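TatD-related deoxyribonuclease (Thermotoga maritima, PDB 1J6O) probably acts as a metal-dependent DNA nuclease of the TatD family, hydrolysing ester bonds at a site in a TIM-barrel fold. Local coordinates at residues 19-24 / 55-60; 77-82 / 111-116; 83-88 / 123-128; 161-166 / 179-184; 211-216 / 226-231. One frame throughout, in Å; residues are numbered along the deposited sequence.

Interaction 1 of 5, residues 19-24 / 55-60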
# COMPACT_ATOMS: atom_id res chain seq x y z
N HIS A 19 -8.35 -0.49 -3.64
CA HIS A 19 -8.93 -1.74 -4.17
C HIS A 19 -10.22 -1.27 -4.85
O HIS A 19 -11.35 -1.70 -4.46
CB HIS A 19 -9.31 -2.71 -3.03
CG HIS A 19 -8.18 -3.03 -2.10
ND1 HIS A 19 -7.14 -3.85 -2.46
CD2 HIS A 19 -7.96 -2.69 -0.80
CE1 HIS A 19 -6.33 -4.01 -1.43
NE2 HIS A 19 -6.81 -3.33 -0.40
N LEU A 20 -10.07 -0.44 -5.87
CA LEU A 20 -11.22 0.10 -6.59
C LEU A 20 -12.03 -0.91 -7.36
O LEU A 20 -13.19 -0.66 -7.72
CB LEU A 20 -10.75 1.24 -7.50
CG LEU A 20 -10.24 2.47 -6.74
CD1 LEU A 20 -9.39 3.39 -7.66
CD2 LEU A 20 -11.44 3.23 -6.19
N HIS A 21 -11.43 -2.07 -7.59
CA HIS A 21 -12.08 -3.14 -8.32
C HIS A 21 -12.95 -4.02 -7.43
O HIS A 21 -13.61 -4.94 -7.94
CB HIS A 21 -11.05 -3.99 -9.07
CG HIS A 21 -10.02 -4.59 -8.17
ND1 HIS A 21 -9.15 -3.82 -7.41
CD2 HIS A 21 -9.77 -5.88 -7.83
CE1 HIS A 21 -8.43 -4.61 -6.64
NE2 HIS A 21 -8.79 -5.87 -6.87
N PHE A 22 -12.96 -3.77 -6.12
CA PHE A 22 -13.78 -4.57 -5.22
C PHE A 22 -15.24 -4.26 -5.50
O PHE A 22 -15.58 -3.17 -6.03
CB PHE A 22 -13.45 -4.27 -3.76
CG PHE A 22 -12.18 -4.93 -3.27
CD1 PHE A 22 -11.31 -5.57 -4.15
CD2 PHE A 22 -11.89 -4.96 -1.90
CE1 PHE A 22 -10.16 -6.24 -3.68
CE2 PHE A 22 -10.73 -5.63 -1.43
CZ PHE A 22 -9.88 -6.27 -2.32
N HIS A 23 -16.12 -5.21 -5.16
CA HIS A 23 -17.54 -5.02 -5.41
C HIS A 23 -18.21 -3.81 -4.74
O HIS A 23 -19.28 -3.37 -5.18
CB HIS A 23 -18.30 -6.32 -5.07
CG HIS A 23 -18.60 -6.50 -3.62
ND1 HIS A 23 -19.65 -5.87 -2.99
CD2 HIS A 23 -18.01 -7.28 -2.68
CE1 HIS A 23 -19.69 -6.24 -1.72
NE2 HIS A 23 -18.71 -7.10 -1.51
N GLN A 24 -17.61 -3.28 -3.67
CA GLN A 24 -18.20 -2.12 -3.00
C GLN A 24 -18.20 -0.88 -3.92
O GLN A 24 -18.85 0.10 -3.64
CB GLN A 24 -17.46 -1.80 -1.70
CG GLN A 24 -17.74 -2.80 -0.57
CD GLN A 24 -16.87 -4.02 -0.65
OE1 GLN A 24 -16.03 -4.15 -1.53
NE2 GLN A 24 -17.07 -4.94 0.29
N LYS A 55 -5.87 -9.86 -11.54
CA LYS A 55 -6.22 -9.70 -12.97
C LYS A 55 -7.28 -8.57 -13.10
O LYS A 55 -7.21 -7.75 -14.01
CB LYS A 55 -6.78 -11.02 -13.56
CG LYS A 55 -6.74 -11.15 -15.10
CD LYS A 55 -7.50 -10.10 -15.86
CE LYS A 55 -7.61 -10.44 -17.38
NZ LYS A 55 -6.38 -10.15 -18.18
N LYS A 56 -8.25 -8.53 -12.19
CA LYS A 56 -9.30 -7.49 -12.23
C LYS A 56 -8.68 -6.12 -11.97
O LYS A 56 -9.09 -5.13 -12.58
CB LYS A 56 -10.38 -7.75 -11.20
CG LYS A 56 -11.22 -8.99 -11.52
CD LYS A 56 -12.20 -9.31 -10.40
CE LYS A 56 -13.59 -8.78 -10.67
NZ LYS A 56 -13.63 -7.29 -10.83
N SER A 57 -7.73 -6.08 -11.05
CA SER A 57 -7.04 -4.83 -10.71
C SER A 57 -6.29 -4.36 -11.96
O SER A 57 -6.36 -3.19 -12.34
CB SER A 57 -6.06 -5.06 -9.55
OG SER A 57 -5.34 -3.87 -9.23
N LEU A 58 -5.57 -5.27 -12.61
CA LEU A 58 -4.83 -4.86 -13.81
C LEU A 58 -5.76 -4.35 -14.91
O LEU A 58 -5.48 -3.33 -15.55
CB LEU A 58 -4.00 -6.02 -14.34
CG LEU A 58 -3.18 -5.78 -15.63
CD1 LEU A 58 -2.27 -4.55 -15.49
CD2 LEU A 58 -2.38 -7.04 -15.93
N ASP A 59 -6.85 -5.05 -15.12
CA ASP A 59 -7.78 -4.65 -16.15
C ASP A 59 -8.34 -3.28 -15.86
O ASP A 59 -8.50 -2.46 -16.77
CB ASP A 59 -8.90 -5.68 -16.31
CG ASP A 59 -8.43 -6.89 -17.09
OD1 ASP A 59 -7.30 -6.83 -17.62
OD2 ASP A 59 -9.16 -7.90 -17.17
N LEU A 60 -8.60 -3.00 -14.59
CA LEU A 60 -9.14 -1.69 -14.26
C LEU A 60 -8.08 -0.59 -14.43
O LEU A 60 -8.40 0.50 -14.93
CB LEU A 60 -9.63 -1.68 -12.82
CG LEU A 60 -10.19 -0.36 -12.28
CD1 LEU A 60 -11.37 0.10 -13.13
CD2 LEU A 60 -10.61 -0.59 -10.82
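With chi1 at 58°, H21 places CG between its backbone N and carbonyl carbon, and chi2 of -62° then turns the imidazole so that one face lies against S57 on helix 51-61. The evidence is a CH-pi contact: S57 CB stands 3.9 Å from the centroid of the H21 ring and 12° off its normal. F22 CD1, from the same type I turn, meets the opposite face toward the rim, so the ring is held on both faces. K56 comes in at a slant, its CB 3.9 Å from H21 CD2. Beside the backbone, L60 CD2 lies 3.6 Å from H21 N and 3.8 Å from L20 CB. Replacing H21 by an alanine is likely to open a gap between F22 and S57 and to leave D53, which bonds H21 NE2, without this mate. The turn follows strand 13-18 and begins at H19, a predicted metal ligand. Between the two segments the contact is carbon and ring face, but H21 NE2 adds a hydrogen bond to D53, one turn before S57 on the same helix 51-61; S57 OG turns to N46. Face packing and the NE2 bond together should fix the rotation of the imidazole.

Interaction 2 of 5, residues 77-82 / 111-116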
# COMPACT_ATOMS: atom_id res chain seq x y z
N ASP A 77 -4.80 -15.61 1.44
CA ASP A 77 -4.93 -16.50 0.30
C ASP A 77 -3.71 -17.40 0.05
O ASP A 77 -3.66 -18.09 -0.97
CB ASP A 77 -5.20 -15.66 -0.98
CG ASP A 77 -6.31 -14.57 -0.83
OD1 ASP A 77 -6.15 -13.59 -0.05
OD2 ASP A 77 -7.35 -14.67 -1.53
N ALA A 78 -2.74 -17.43 0.97
CA ALA A 78 -1.53 -18.26 0.77
C ALA A 78 -1.70 -19.77 0.58
O ALA A 78 -0.95 -20.39 -0.18
CB ALA A 78 -0.51 -17.99 1.91
N LYS A 79 -2.65 -20.37 1.28
CA LYS A 79 -2.88 -21.80 1.17
C LYS A 79 -3.58 -22.14 -0.12
O LYS A 79 -3.70 -23.31 -0.45
CB LYS A 79 -3.71 -22.32 2.36
CG LYS A 79 -5.14 -21.80 2.42
CD LYS A 79 -5.82 -22.26 3.73
CE LYS A 79 -7.08 -21.45 4.04
NZ LYS A 79 -8.09 -21.51 2.95
N GLU A 80 -4.04 -21.12 -0.84
CA GLU A 80 -4.76 -21.29 -2.12
C GLU A 80 -3.94 -21.12 -3.41
O GLU A 80 -4.45 -21.35 -4.51
CB GLU A 80 -5.94 -20.29 -2.20
CG GLU A 80 -6.79 -20.19 -0.94
CD GLU A 80 -7.50 -21.49 -0.59
OE1 GLU A 80 -7.33 -22.51 -1.31
OE2 GLU A 80 -8.25 -21.48 0.42
N VAL A 81 -2.68 -20.73 -3.30
CA VAL A 81 -1.90 -20.55 -4.52
C VAL A 81 -1.63 -21.81 -5.35
O VAL A 81 -1.29 -22.87 -4.82
CB VAL A 81 -0.53 -19.85 -4.25
CG1 VAL A 81 -0.76 -18.49 -3.59
CG2 VAL A 81 0.35 -20.75 -3.37
N PRO A 82 -1.76 -21.68 -6.67
CA PRO A 82 -1.51 -22.77 -7.61
C PRO A 82 0.00 -22.91 -7.67
O PRO A 82 0.72 -21.98 -7.29
CB PRO A 82 -2.07 -22.24 -8.93
CG PRO A 82 -2.99 -21.14 -8.52
CD PRO A 82 -2.29 -20.51 -7.38
N ASN A 111 -4.83 -15.41 10.76
CA ASN A 111 -4.34 -16.76 10.48
C ASN A 111 -5.28 -17.65 9.66
O ASN A 111 -5.57 -18.80 10.03
CB ASN A 111 -3.95 -17.45 11.77
CG ASN A 111 -2.58 -17.03 12.27
OD1 ASN A 111 -2.56 -16.29 13.37
ND2 ASN A 111 -1.56 -17.34 11.66
N ILE A 112 -5.75 -17.11 8.55
CA ILE A 112 -6.64 -17.82 7.67
C ILE A 112 -5.78 -18.90 7.01
O ILE A 112 -6.25 -19.98 6.67
CB ILE A 112 -7.21 -16.88 6.59
CG1 ILE A 112 -8.11 -15.82 7.24
CG2 ILE A 112 -7.94 -17.66 5.54
CD1 ILE A 112 -9.28 -16.40 8.01
N SER A 113 -4.50 -18.58 6.80
CA SER A 113 -3.56 -19.52 6.21
C SER A 113 -2.53 -19.78 7.31
O SER A 113 -2.23 -18.87 8.11
CB SER A 113 -2.86 -18.94 4.97
OG SER A 113 -3.73 -18.94 3.84
N PRO A 114 -2.00 -21.01 7.38
CA PRO A 114 -1.00 -21.41 8.38
C PRO A 114 0.25 -20.54 8.21
O PRO A 114 0.59 -20.13 7.09
CB PRO A 114 -0.72 -22.88 8.02
CG PRO A 114 -2.06 -23.32 7.44
CD PRO A 114 -2.40 -22.15 6.55
N ALA A 115 0.92 -20.25 9.32
CA ALA A 115 2.12 -19.42 9.30
C ALA A 115 3.21 -19.85 8.34
O ALA A 115 3.71 -19.01 7.59
CB ALA A 115 2.71 -19.31 10.71
N GLU A 116 3.61 -21.12 8.35
CA GLU A 116 4.68 -21.50 7.43
C GLU A 116 4.31 -21.38 5.95
O GLU A 116 5.17 -21.13 5.10
CB GLU A 116 5.18 -22.92 7.77
CG GLU A 116 5.92 -22.97 9.11
CD GLU A 116 7.06 -21.96 9.20
OE1 GLU A 116 7.88 -21.88 8.25
OE2 GLU A 116 7.14 -21.24 10.24
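K79 lies along the backbone of I112 and S113, and its side chain can be followed atom by atom. Its CB is 3.7 Å from S113 OG, and CG, set between the backbone N and the carbonyl carbon by a chi1 of 66°, comes to 3.5 Å from the same S113 OG. CD passes from the hydroxyl to the carbonyl of the residue before it, 3.7 Å from I112 O, and CE comes closer still, 3.1 Å from I112 O, with I112 CG2 beside it. At the tip NZ bends back to its own segment and forms a salt bridge with E80, reaching OE2 from above the carboxylate plane. The hydrogen bond across the contact runs from backbone to side chain: K79 N donates to S113 OG over 3.1 Å, at 154° at the hydrogen. The same hydroxyl is bonded to the carbonyl of H76, so it ties the strand-to-helix loop at two points. Beside it A78 CB packs 4.0 Å from S113 CB and also touches V117 and V121 of helix 115-132, for which P114 is the N-cap residue. Residues 77-82 follow strand 67-71 and residues 111-116 follow strand 98-107; the contact thus joins two successive beta-alpha loops of the TIM barrel, at the C-terminal strand ends where such enzymes carry their active sites.

Interaction 3 of 5, residues 83-88 / 123-128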
# COMPACT_ATOMS: atom_id res chain seq x y z
N GLU A 83 0.49 -24.05 -8.14
CA GLU A 83 1.93 -24.28 -8.23
C GLU A 83 2.68 -23.26 -9.08
O GLU A 83 3.84 -22.95 -8.81
CB GLU A 83 2.20 -25.71 -8.78
N ASP A 84 2.02 -22.72 -10.11
CA ASP A 84 2.67 -21.76 -10.98
C ASP A 84 2.26 -20.33 -10.68
O ASP A 84 2.35 -19.47 -11.56
CB ASP A 84 2.33 -22.09 -12.43
N PHE A 85 1.84 -20.05 -9.45
CA PHE A 85 1.43 -18.68 -9.13
C PHE A 85 2.44 -17.55 -9.36
O PHE A 85 2.07 -16.45 -9.79
CB PHE A 85 0.82 -18.63 -7.72
CG PHE A 85 1.75 -18.16 -6.64
CD1 PHE A 85 2.53 -19.07 -5.93
CD2 PHE A 85 1.79 -16.81 -6.30
CE1 PHE A 85 3.34 -18.64 -4.89
CE2 PHE A 85 2.60 -16.37 -5.25
CZ PHE A 85 3.38 -17.29 -4.54
N ILE A 86 3.71 -17.83 -9.13
CA ILE A 86 4.72 -16.80 -9.34
C ILE A 86 4.87 -16.50 -10.83
O ILE A 86 5.07 -15.35 -11.23
CB ILE A 86 6.07 -17.24 -8.74
CG1 ILE A 86 6.02 -17.17 -7.21
CG2 ILE A 86 7.20 -16.33 -9.26
CD1 ILE A 86 5.79 -15.78 -6.68
N GLU A 87 4.78 -17.54 -11.66
CA GLU A 87 4.90 -17.35 -13.11
C GLU A 87 3.72 -16.53 -13.60
O GLU A 87 3.83 -15.71 -14.51
CB GLU A 87 4.88 -18.69 -13.84
CG GLU A 87 6.19 -19.43 -13.85
CD GLU A 87 6.27 -20.37 -15.05
OE1 GLU A 87 5.31 -21.16 -15.25
OE2 GLU A 87 7.28 -20.30 -15.78
N HIS A 88 2.57 -16.79 -13.00
CA HIS A 88 1.38 -16.07 -13.39
C HIS A 88 1.50 -14.58 -13.01
O HIS A 88 1.07 -13.71 -13.77
CB HIS A 88 0.17 -16.70 -12.72
CG HIS A 88 -1.11 -16.43 -13.43
ND1 HIS A 88 -2.11 -17.38 -13.55
CD2 HIS A 88 -1.59 -15.31 -14.03
CE1 HIS A 88 -3.14 -16.85 -14.19
NE2 HIS A 88 -2.85 -15.59 -14.49
N VAL A 123 7.89 -15.15 0.91
CA VAL A 123 9.26 -15.23 0.43
C VAL A 123 9.31 -15.33 -1.09
O VAL A 123 10.11 -14.67 -1.74
CB VAL A 123 10.00 -16.46 1.05
CG1 VAL A 123 11.30 -16.73 0.30
CG2 VAL A 123 10.29 -16.18 2.51
N GLU A 124 8.44 -16.13 -1.68
CA GLU A 124 8.44 -16.26 -3.12
C GLU A 124 8.10 -14.97 -3.86
O GLU A 124 8.62 -14.73 -4.95
CB GLU A 124 7.51 -17.40 -3.53
CG GLU A 124 7.89 -18.70 -2.79
CD GLU A 124 7.26 -19.96 -3.34
OE1 GLU A 124 6.04 -19.96 -3.58
OE2 GLU A 124 7.99 -20.97 -3.51
N GLN A 125 7.26 -14.12 -3.27
CA GLN A 125 6.90 -12.87 -3.92
C GLN A 125 8.03 -11.84 -3.75
O GLN A 125 8.28 -11.00 -4.64
CB GLN A 125 5.58 -12.36 -3.38
CG GLN A 125 4.43 -13.20 -3.92
CD GLN A 125 3.09 -12.76 -3.38
OE1 GLN A 125 2.48 -11.82 -3.90
NE2 GLN A 125 2.63 -13.43 -2.34
N ILE A 126 8.70 -11.89 -2.60
CA ILE A 126 9.80 -10.98 -2.34
C ILE A 126 10.85 -11.34 -3.41
O ILE A 126 11.46 -10.46 -4.02
CB ILE A 126 10.40 -11.24 -0.94
CG1 ILE A 126 9.45 -10.72 0.12
CG2 ILE A 126 11.79 -10.63 -0.84
CD1 ILE A 126 9.88 -11.13 1.54
N GLU A 127 11.07 -12.64 -3.63
CA GLU A 127 12.06 -13.06 -4.63
C GLU A 127 11.67 -12.61 -6.03
O GLU A 127 12.53 -12.21 -6.84
CB GLU A 127 12.27 -14.58 -4.59
CG GLU A 127 12.81 -14.99 -3.25
CD GLU A 127 13.10 -16.48 -3.11
OE1 GLU A 127 12.23 -17.31 -3.45
OE2 GLU A 127 14.18 -16.80 -2.60
N LEU A 128 10.37 -12.65 -6.33
CA LEU A 128 9.94 -12.20 -7.65
C LEU A 128 10.17 -10.69 -7.80
O LEU A 128 10.62 -10.22 -8.85
CB LEU A 128 8.46 -12.51 -7.87
CG LEU A 128 7.88 -11.94 -9.17
CD1 LEU A 128 8.52 -12.59 -10.39
CD2 LEU A 128 6.39 -12.17 -9.19
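E124 OE1 has two partners: it lies at the edge of the F85 ring, near its plane and 3.3 Å from F85 CE1, and it forms a salt bridge with R120 NH2. The carboxylate and the F85 ring are turned 38° apart. On the other side of CZ, also near the ring plane, Q125 CG sits 3.9 Å from F85 CE2, and the amide stands almost square to the ring, the planes 88° apart. That amide is tied at both ends, OE1 to V73 N and NE2 to V121 O. These residues join helices 85-92 and 115-132, successive outer helices of the TIM barrel, and Q125 also touches I101 and T104 of the intervening strand 98-107. I86 fills the seam between the helices. Its CD1 rests 3.5 Å from E124 O and 3.9 Å from E124 CB, while CG2 meets L128 CD1 at 4.1 Å as the two side chains pass in opposite directions; I86 CG1 also lies over one face of the F85 ring, toward the rim.

Interaction 4 of 5, residues 161-166 / 179-184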
# COMPACT_ATOMS: atom_id res chain seq x y z
N GLY A 161 10.15 -0.58 -1.10
CA GLY A 161 8.70 -0.50 -1.13
C GLY A 161 8.05 0.19 0.05
O GLY A 161 8.59 1.12 0.66
N VAL A 162 6.86 -0.29 0.38
CA VAL A 162 6.10 0.26 1.47
C VAL A 162 5.49 -0.79 2.37
O VAL A 162 5.03 -1.82 1.88
CB VAL A 162 4.91 1.07 0.90
CG1 VAL A 162 4.21 1.79 2.00
CG2 VAL A 162 5.41 2.03 -0.21
N ILE A 163 5.47 -0.52 3.67
CA ILE A 163 4.86 -1.43 4.64
C ILE A 163 3.54 -0.67 4.75
O ILE A 163 3.44 0.38 5.42
CB ILE A 163 5.57 -1.44 5.99
CG1 ILE A 163 7.04 -1.84 5.79
CG2 ILE A 163 4.86 -2.41 6.94
CD1 ILE A 163 7.22 -3.18 5.07
N HIS A 164 2.52 -1.18 4.09
CA HIS A 164 1.23 -0.51 4.11
C HIS A 164 0.46 -0.58 5.43
O HIS A 164 0.62 -1.52 6.20
CB HIS A 164 0.44 -1.03 2.91
CG HIS A 164 -0.76 -1.84 3.25
ND1 HIS A 164 -2.01 -1.28 3.42
CD2 HIS A 164 -0.92 -3.17 3.42
CE1 HIS A 164 -2.88 -2.23 3.68
NE2 HIS A 164 -2.25 -3.39 3.68
N ALA A 165 -0.35 0.44 5.69
CA ALA A 165 -1.17 0.51 6.92
C ALA A 165 -0.29 0.13 8.11
O ALA A 165 -0.68 -0.70 8.96
CB ALA A 165 -2.36 -0.45 6.83
N PHE A 166 0.88 0.76 8.18
CA PHE A 166 1.83 0.49 9.27
C PHE A 166 1.10 0.54 10.61
O PHE A 166 0.47 1.55 10.94
CB PHE A 166 2.97 1.50 9.27
CG PHE A 166 3.96 1.26 10.36
CD1 PHE A 166 4.88 0.22 10.25
CD2 PHE A 166 3.95 2.02 11.51
CE1 PHE A 166 5.77 -0.06 11.28
CE2 PHE A 166 4.85 1.74 12.55
CZ PHE A 166 5.75 0.71 12.43
N LEU A 179 15.66 -0.43 6.83
CA LEU A 179 15.82 -1.47 5.82
C LEU A 179 15.56 -0.86 4.44
O LEU A 179 15.88 -1.46 3.41
CB LEU A 179 14.83 -2.62 6.08
CG LEU A 179 14.97 -3.96 5.36
CD1 LEU A 179 16.39 -4.48 5.48
CD2 LEU A 179 13.99 -4.97 5.98
N GLY A 180 14.98 0.34 4.43
CA GLY A 180 14.71 1.00 3.16
C GLY A 180 13.24 1.13 2.74
O GLY A 180 12.95 1.55 1.62
N PHE A 181 12.33 0.75 3.62
CA PHE A 181 10.91 0.84 3.30
C PHE A 181 10.34 2.14 3.78
O PHE A 181 10.94 2.79 4.62
CB PHE A 181 10.14 -0.25 4.02
CG PHE A 181 10.27 -1.58 3.39
CD1 PHE A 181 11.32 -2.42 3.74
CD2 PHE A 181 9.37 -1.98 2.42
CE1 PHE A 181 11.46 -3.66 3.11
CE2 PHE A 181 9.51 -3.20 1.80
CZ PHE A 181 10.56 -4.05 2.13
N LEU A 182 9.20 2.53 3.20
CA LEU A 182 8.51 3.74 3.59
C LEU A 182 7.29 3.13 4.31
O LEU A 182 7.00 1.93 4.15
CB LEU A 182 8.10 4.59 2.40
CG LEU A 182 9.07 5.78 2.29
CD1 LEU A 182 10.46 5.28 1.97
CD2 LEU A 182 8.58 6.77 1.24
N LEU A 183 6.59 3.93 5.10
CA LEU A 183 5.42 3.48 5.85
C LEU A 183 4.12 4.12 5.36
O LEU A 183 4.03 5.34 5.20
CB LEU A 183 5.61 3.81 7.34
CG LEU A 183 6.97 3.42 7.90
CD1 LEU A 183 7.03 3.83 9.35
CD2 LEU A 183 7.20 1.91 7.76
N GLY A 184 3.12 3.27 5.13
CA GLY A 184 1.82 3.74 4.67
C GLY A 184 0.92 4.13 5.83
O GLY A 184 0.68 3.35 6.77
O HOH W 1 10.86 2.23 -0.26
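Two phenyl rings each take a methyl on one face. I163 CD1 stands over F181, 4.0 Å from the ring centroid and 24° off the normal, while L183 CD1 sits over the centre of F166, 4.1 Å from its centroid and 10° off. V162 N lies at the F181 edge, near the ring plane, and F181 CD2 comes to 3.5 Å from G161 C; a side chain at G161 would point to this ring and also jam against the preceding carbonyl. F166 CG lies anti to the backbone N (chi1 -180°), which sets the ring beside L183, with F166 CD1 3.8 Å from L183 CD2. The backbones pair as parallel strands of the barrel: L182 N bonds G161 O, I163 N bonds L182 O at 2.9 Å, and G184 N bonds I163 O at 2.9 Å. Further along the chain, F166 N bonds G184 O at 3.0 Å, in the carbonyl plane. A water joins G161 N to G180 O, and G180 ends helix 170-179 in a Schellman motif, the link to strand 181-185 in a beta-alpha-beta unit. Aromatic and aliphatic groups thus interlock on the side of I163 and L183, toward helices 144-153 and 170-179, whereas V162 and L182 pack on helix 248-264. These bonds satisfy the amides of L182, I163, G184 and F166, and bring H164, a predicted metal ligand whose ND1 bonds E212, to the strand end.

Interaction 5 of 5, residues 211-216 / 226-231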
# COMPACT_ATOMS: atom_id res chain seq x y z
N LEU A 211 0.78 8.17 1.73
CA LEU A 211 -0.61 8.09 2.15
C LEU A 211 -1.31 6.92 1.49
O LEU A 211 -0.87 6.41 0.45
CB LEU A 211 -1.37 9.34 1.72
CG LEU A 211 -0.74 10.70 1.99
CD1 LEU A 211 -1.46 11.75 1.14
CD2 LEU A 211 -0.85 11.03 3.49
N GLU A 212 -2.40 6.47 2.11
CA GLU A 212 -3.14 5.37 1.52
C GLU A 212 -4.53 5.38 2.14
O GLU A 212 -4.75 5.99 3.20
CB GLU A 212 -2.47 4.04 1.82
CG GLU A 212 -2.69 3.53 3.25
CD GLU A 212 -2.09 2.15 3.44
OE1 GLU A 212 -0.86 2.09 3.51
OE2 GLU A 212 -2.85 1.15 3.48
N THR A 213 -5.48 4.75 1.45
CA THR A 213 -6.83 4.68 1.97
C THR A 213 -7.17 3.22 2.26
O THR A 213 -7.92 2.94 3.20
CB THR A 213 -7.93 5.11 0.95
OG1 THR A 213 -7.84 4.28 -0.22
CG2 THR A 213 -7.80 6.57 0.59
N ASP A 214 -6.61 2.30 1.49
CA ASP A 214 -6.89 0.88 1.63
C ASP A 214 -8.41 0.77 1.33
O ASP A 214 -9.09 -0.14 1.80
CB ASP A 214 -6.58 0.38 3.05
CG ASP A 214 -6.50 -1.15 3.12
OD1 ASP A 214 -6.35 -1.81 2.05
OD2 ASP A 214 -6.58 -1.69 4.25
N CYS A 215 -8.94 1.71 0.53
CA CYS A 215 -10.38 1.66 0.20
C CYS A 215 -10.74 0.30 -0.41
O CYS A 215 -9.97 -0.26 -1.19
CB CYS A 215 -10.75 2.81 -0.75
SG CYS A 215 -9.98 2.80 -2.38
N PRO A 216 -11.97 -0.21 -0.16
CA PRO A 216 -13.03 0.42 0.65
C PRO A 216 -12.89 0.35 2.16
O PRO A 216 -13.77 0.83 2.88
CB PRO A 216 -14.27 -0.33 0.19
CG PRO A 216 -13.72 -1.78 0.13
CD PRO A 216 -12.38 -1.55 -0.62
N LYS A 226 -18.70 4.11 6.88
CA LYS A 226 -18.97 4.36 5.46
C LYS A 226 -17.88 3.75 4.62
O LYS A 226 -16.79 3.46 5.12
CB LYS A 226 -19.01 5.87 5.17
CG LYS A 226 -20.12 6.63 5.91
CD LYS A 226 -21.50 6.30 5.34
CE LYS A 226 -22.64 6.80 6.24
NZ LYS A 226 -22.46 8.21 6.69
N ARG A 227 -18.18 3.52 3.34
CA ARG A 227 -17.20 2.94 2.42
C ARG A 227 -16.11 3.99 2.30
O ARG A 227 -16.40 5.16 2.17
CB ARG A 227 -17.82 2.75 1.04
CG ARG A 227 -16.86 2.21 0.00
CD ARG A 227 -17.51 2.27 -1.35
NE ARG A 227 -17.56 3.66 -1.81
CZ ARG A 227 -18.11 4.03 -2.96
NH1 ARG A 227 -18.65 3.11 -3.74
NH2 ARG A 227 -18.10 5.33 -3.33
N ASN A 228 -14.85 3.57 2.32
CA ASN A 228 -13.75 4.54 2.20
C ASN A 228 -13.45 4.69 0.70
O ASN A 228 -13.78 3.81 -0.09
CB ASN A 228 -12.53 3.97 2.92
CG ASN A 228 -11.43 5.00 3.16
OD1 ASN A 228 -11.62 6.19 2.96
ND2 ASN A 228 -10.27 4.52 3.61
N GLU A 229 -12.89 5.84 0.31
CA GLU A 229 -12.54 6.09 -1.09
C GLU A 229 -11.42 7.12 -1.10
O GLU A 229 -11.23 7.86 -0.11
CB GLU A 229 -13.75 6.54 -1.90
CG GLU A 229 -14.40 7.81 -1.43
CD GLU A 229 -15.55 8.17 -2.32
OE1 GLU A 229 -15.28 8.76 -3.40
OE2 GLU A 229 -16.71 7.84 -1.96
N PRO A 230 -10.68 7.23 -2.23
CA PRO A 230 -9.56 8.16 -2.38
C PRO A 230 -9.74 9.60 -1.98
O PRO A 230 -8.85 10.16 -1.34
CB PRO A 230 -9.18 8.02 -3.85
CG PRO A 230 -9.46 6.56 -4.10
CD PRO A 230 -10.83 6.42 -3.46
N LYS A 231 -10.87 10.22 -2.32
CA LYS A 231 -11.04 11.62 -1.93
C LYS A 231 -11.05 11.87 -0.42
O LYS A 231 -10.89 13.01 0.01
CB LYS A 231 -12.30 12.20 -2.55
CG LYS A 231 -13.57 11.70 -1.92
CD LYS A 231 -14.78 12.31 -2.60
CE LYS A 231 -16.05 11.78 -1.96
NZ LYS A 231 -17.26 12.27 -2.69
O HOH W 2 -15.41 0.84 5.33
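The loop after strand 209-211, the last strand of the barrel, carries the predicted metal ligand D214, and T213, C215 and P216 near it pack on 226-231 of the same long loop. T213 OG1 accepts from C215 N at 2.9 Å, an ST turn that brackets D214, and is also bonded to D15. Its methyl goes the other way: T213 CG2 lies 3.7 Å from E229 O and 3.8 Å from P230 CA. C215 SG rests 3.9 Å from P230 CD, and C215 CB is 3.3 Å from N228 O. P216, preceded by a cis peptide bond, sets its CB 3.6 Å from R227 CG. Its carbonyl takes the backbone bond of the contact: N228 N donates to P216 O at 3.0 Å and 163°, from 39° above the carbonyl plane, and a water links the same P216 O to K226 O. N228 ND2 bonds F217 O. A valine in place of T213 would probably leave C215 N and D15 without this partner and weaken the hold on the turn around D214. R227 is held by E229 through NH2, in the guanidinium plane, and by D28 through NH1. N228 O is buried with no polar partner and meets instead P216 CA in a CH...O contact. The directional bonds here are the ST turn and N228 N to P216 O, with close carbon packing around them.

Interactions 1, 4 and 5 gather round the predicted metal site. Interaction 5 touches both 1 and 4, which do not touch each other: H19 of interaction 1 bonds D214, and E212 bonds H164 and A165 of interaction 4. Interaction 4, its centre about 8 Å from that of the chain, is the deepest and the one built on strand pairing. Interactions 2 and 3 share helix 115-132, with centres about 20 Å from that of the chain and about 14 Å apart: interaction 2, partly buried, has a hydroxyl-to-amide bond and an exposed lysine, while interaction 3 is a buried helix seam, mostly of carbon contacts, with a carboxylate at a ring edge. Interaction 1 sets a loop against a helix; interaction 5 folds one loop on itself.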